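Prolyl endopeptidase (Myxococcus xanthus, PDB 2BKL) probably acts as a serine endopeptidase that cleaves oligopeptides after proline and, to a much lesser extent, after alanine. Local coordinates at residues A[83-88]-A[94-99]. Numbering follows the deposited sequence.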
loop_
_atom_site.group_PDB
_atom_site.type_symbol
_atom_site.label_atom_id
_atom_site.label_comp_id
_atom_site.label_asym_id
_atom_site.label_seq_id
_atom_site.Cartn_x
_atom_site.Cartn_y
_atom_site.Cartn_z
ATOM N N PHE A 83 6.707 -15.917 17.221
ATOM C CA PHE A 83 7.498 -14.818 16.687
ATOM C C PHE A 83 6.569 -13.674 16.358
ATOM O O PHE A 83 5.533 -13.871 15.720
ATOM C CB PHE A 83 8.222 -15.233 15.402
ATOM C CG PHE A 83 9.203 -16.350 15.593
ATOM C CD1 PHE A 83 8.785 -17.664 15.697
ATOM C CD2 PHE A 83 10.550 -16.091 15.732
ATOM C CE1 PHE A 83 9.705 -18.688 15.908
ATOM C CE2 PHE A 83 11.456 -17.128 15.931
ATOM C CZ PHE A 83 11.030 -18.390 16.014
ATOM N N TYR A 84 6.904 -12.461 16.763
ATOM C CA TYR A 84 5.974 -11.347 16.662
ATOM C C TYR A 84 6.718 -10.038 16.872
ATOM O O TYR A 84 7.769 -10.004 17.532
ATOM C CB TYR A 84 4.809 -11.508 17.686
ATOM C CG TYR A 84 5.342 -11.771 19.073
ATOM C CD1 TYR A 84 5.620 -13.059 19.481
ATOM C CD2 TYR A 84 5.660 -10.725 19.935
ATOM C CE1 TYR A 84 6.161 -13.320 20.702
ATOM C CE2 TYR A 84 6.202 -10.985 21.172
ATOM C CZ TYR A 84 6.462 -12.282 21.544
ATOM O OH TYR A 84 7.002 -12.589 22.765
ATOM N N VAL A 85 6.199 -8.987 16.272
ATOM C CA VAL A 85 6.768 -7.664 16.394
ATOM C C VAL A 85 6.055 -6.860 17.486
ATOM O O VAL A 85 4.829 -6.927 17.618
ATOM C CB VAL A 85 6.695 -6.971 15.040
ATOM C CG1 VAL A 85 7.052 -5.520 15.138
ATOM C CG2 VAL A 85 7.640 -7.672 14.055
ATOM N N ARG A 86 6.816 -6.080 18.256
ATOM C CA ARG A 86 6.258 -5.136 19.210
ATOM C C ARG A 86 6.708 -3.733 18.889
ATOM O O ARG A 86 7.804 -3.522 18.389
ATOM C CB ARG A 86 6.742 -5.411 20.631
ATOM C CG ARG A 86 6.237 -6.700 21.287
ATOM C CD ARG A 86 6.594 -6.769 22.764
ATOM N NE ARG A 86 6.161 -7.974 23.463
ATOM C CZ ARG A 86 4.960 -8.162 23.987
ATOM N NH1 ARG A 86 4.019 -7.242 23.862
ATOM N NH2 ARG A 86 4.686 -9.304 24.609
ATOM N N THR A 87 5.870 -2.759 19.215
ATOM C CA THR A 87 6.363 -1.408 19.398
ATOM C C THR A 87 6.393 -1.107 20.890
ATOM O O THR A 87 5.608 -1.638 21.671
ATOM C CB THR A 87 5.499 -0.349 18.705
ATOM O OG1 THR A 87 4.146 -0.380 19.211
ATOM C CG2 THR A 87 5.406 -0.586 17.197
ATOM N N HIS A 88 7.296 -0.211 21.256
ATOM C CA HIS A 88 7.440 0.297 22.628
ATOM C C HIS A 88 7.370 1.829 22.592
ATOM O O HIS A 88 7.632 2.462 21.561
ATOM C CB HIS A 88 8.783 -0.135 23.254
ATOM C CG HIS A 88 8.984 -1.618 23.352
ATOM N ND1 HIS A 88 8.111 -2.445 24.018
ATOM C CD2 HIS A 88 9.976 -2.412 22.892
ATOM C CE1 HIS A 88 8.548 -3.694 23.947
ATOM N NE2 HIS A 88 9.676 -3.703 23.261
ATOM N N ALA A 94 9.821 -0.658 15.391
ATOM C CA ALA A 94 9.362 -1.912 15.958
ATOM C C ALA A 94 10.456 -2.960 15.996
ATOM O O ALA A 94 11.392 -2.911 15.215
ATOM C CB ALA A 94 8.201 -2.432 15.166
ATOM N N ILE A 95 10.301 -3.924 16.902
ATOM C CA ILE A 95 11.292 -4.941 17.196
ATOM C C ILE A 95 10.673 -6.329 17.079
ATOM O O ILE A 95 9.565 -6.537 17.569
ATOM C CB ILE A 95 11.815 -4.689 18.653
ATOM C CG1 ILE A 95 12.524 -3.336 18.731
ATOM C CG2 ILE A 95 12.713 -5.832 19.153
ATOM C CD1 ILE A 95 12.961 -2.944 20.117
ATOM N N LEU A 96 11.405 -7.279 16.503
ATOM C CA LEU A 96 10.977 -8.672 16.375
ATOM C C LEU A 96 11.435 -9.466 17.601
ATOM O O LEU A 96 12.608 -9.460 17.930
ATOM C CB LEU A 96 11.571 -9.290 15.106
ATOM C CG LEU A 96 11.160 -10.737 14.862
ATOM C CD1 LEU A 96 9.679 -10.898 14.691
ATOM C CD2 LEU A 96 11.860 -11.322 13.625
ATOM N N TYR A 97 10.481 -10.074 18.300
ATOM C CA TYR A 97 10.673 -10.921 19.462
ATOM C C TYR A 97 10.329 -12.365 19.165
ATOM O O TYR A 97 9.569 -12.666 18.239
ATOM C CB TYR A 97 9.711 -10.462 20.572
ATOM C CG TYR A 97 10.128 -9.186 21.244
ATOM C CD1 TYR A 97 9.811 -7.965 20.707
ATOM C CD2 TYR A 97 10.854 -9.218 22.431
ATOM C CE1 TYR A 97 10.202 -6.792 21.332
ATOM C CE2 TYR A 97 11.258 -8.047 23.053
ATOM C CZ TYR A 97 10.912 -6.847 22.489
ATOM O OH TYR A 97 11.317 -5.681 23.104
ATOM N N TRP A 98 10.825 -13.262 19.999
ATOM C CA TRP A 98 10.373 -14.634 20.019
ATOM C C TRP A 98 10.260 -15.154 21.445
ATOM O O TRP A 98 10.854 -14.606 22.383
ATOM C CB TRP A 98 11.276 -15.558 19.176
ATOM C CG TRP A 98 12.583 -15.894 19.825
ATOM C CD1 TRP A 98 13.686 -15.105 19.893
ATOM C CD2 TRP A 98 12.931 -17.119 20.469
ATOM N NE1 TRP A 98 14.690 -15.742 20.572
ATOM C CE2 TRP A 98 14.263 -16.993 20.918
ATOM C CE3 TRP A 98 12.259 -18.313 20.714
ATOM C CZ2 TRP A 98 14.924 -18.017 21.597
ATOM C CZ3 TRP A 98 12.923 -19.334 21.388
ATOM C CH2 TRP A 98 14.237 -19.178 21.813
ATOM N N ARG A 99 9.479 -16.218 21.597
ATOM C CA ARG A 99 9.412 -16.943 22.843
ATOM C C ARG A 99 9.140 -18.409 22.594
ATOM O O ARG A 99 8.549 -18.802 21.556
ATOM C CB ARG A 99 8.347 -16.366 23.769
ATOM C CG ARG A 99 6.936 -16.454 23.252
ATOM C CD ARG A 99 5.882 -16.051 24.286
ATOM N NE ARG A 99 5.898 -14.623 24.530
ATOM C CZ ARG A 99 5.276 -14.021 25.529
ATOM N NH1 ARG A 99 4.582 -14.724 26.412
ATOM N NH2 ARG A 99 5.361 -12.699 25.655
#
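Tyr-84 and Tyr-97 face each other as a hydrogen-bonded pair in an antiparallel beta hairpin, the two middle strands of a four-stranded blade in the N-terminal beta-propeller domain of this S9A peptidase. Two backbone bonds join them, the shorter running from Tyr-97 N to Tyr-84 O (2.8 Å); Arg-86 and Ile-95 repeat the pattern. On this face the Tyr-84 ring packs by CE2 against Tyr-97 CB at 3.6 Å. The Tyr-97 ring in turn receives the aliphatic part of Arg-86 over one face, a CH-pi contact with Arg-86 CD 4.2 Å from the ring centroid. The Arg-86 chain, extended from CG to NE, rises away from the ring and sets the guanidinium above it, with NH2 near Arg-99. Arg-86 NH2 and Arg-99 NH2 approach to 3.6 Å, and Glu-106 probably offsets the like charges: its OE1 forms salt bridges with both arginines and a hydrogen bond with Tyr-84 OH. Arg-99 NE donates to Tyr-84 OH over 2.9 Å, and the oxygen lies only 6° out of the guanidinium plane. A phenylalanine in place of Tyr-84 would probably leave Arg-99 NE without this acceptor and deprive Glu-106 of one of its partners. The other face is apolar: Phe-83 lies alongside Trp-98, touching its CB, while Val-85 CG1 presses tightly on Ala-94 CB at 3.3 Å. Trp-126 of strand 121-128, outside this four-stranded sheet, packs on Phe-83, Val-85 and Leu-96. Beyond the strand end, His-88 meets Tyr-97 from the opposite direction, the rings rim to rim with planes 89° apart, and a hydrogen bond of 2.6 Å links His-88 NE2 to Tyr-97 OH.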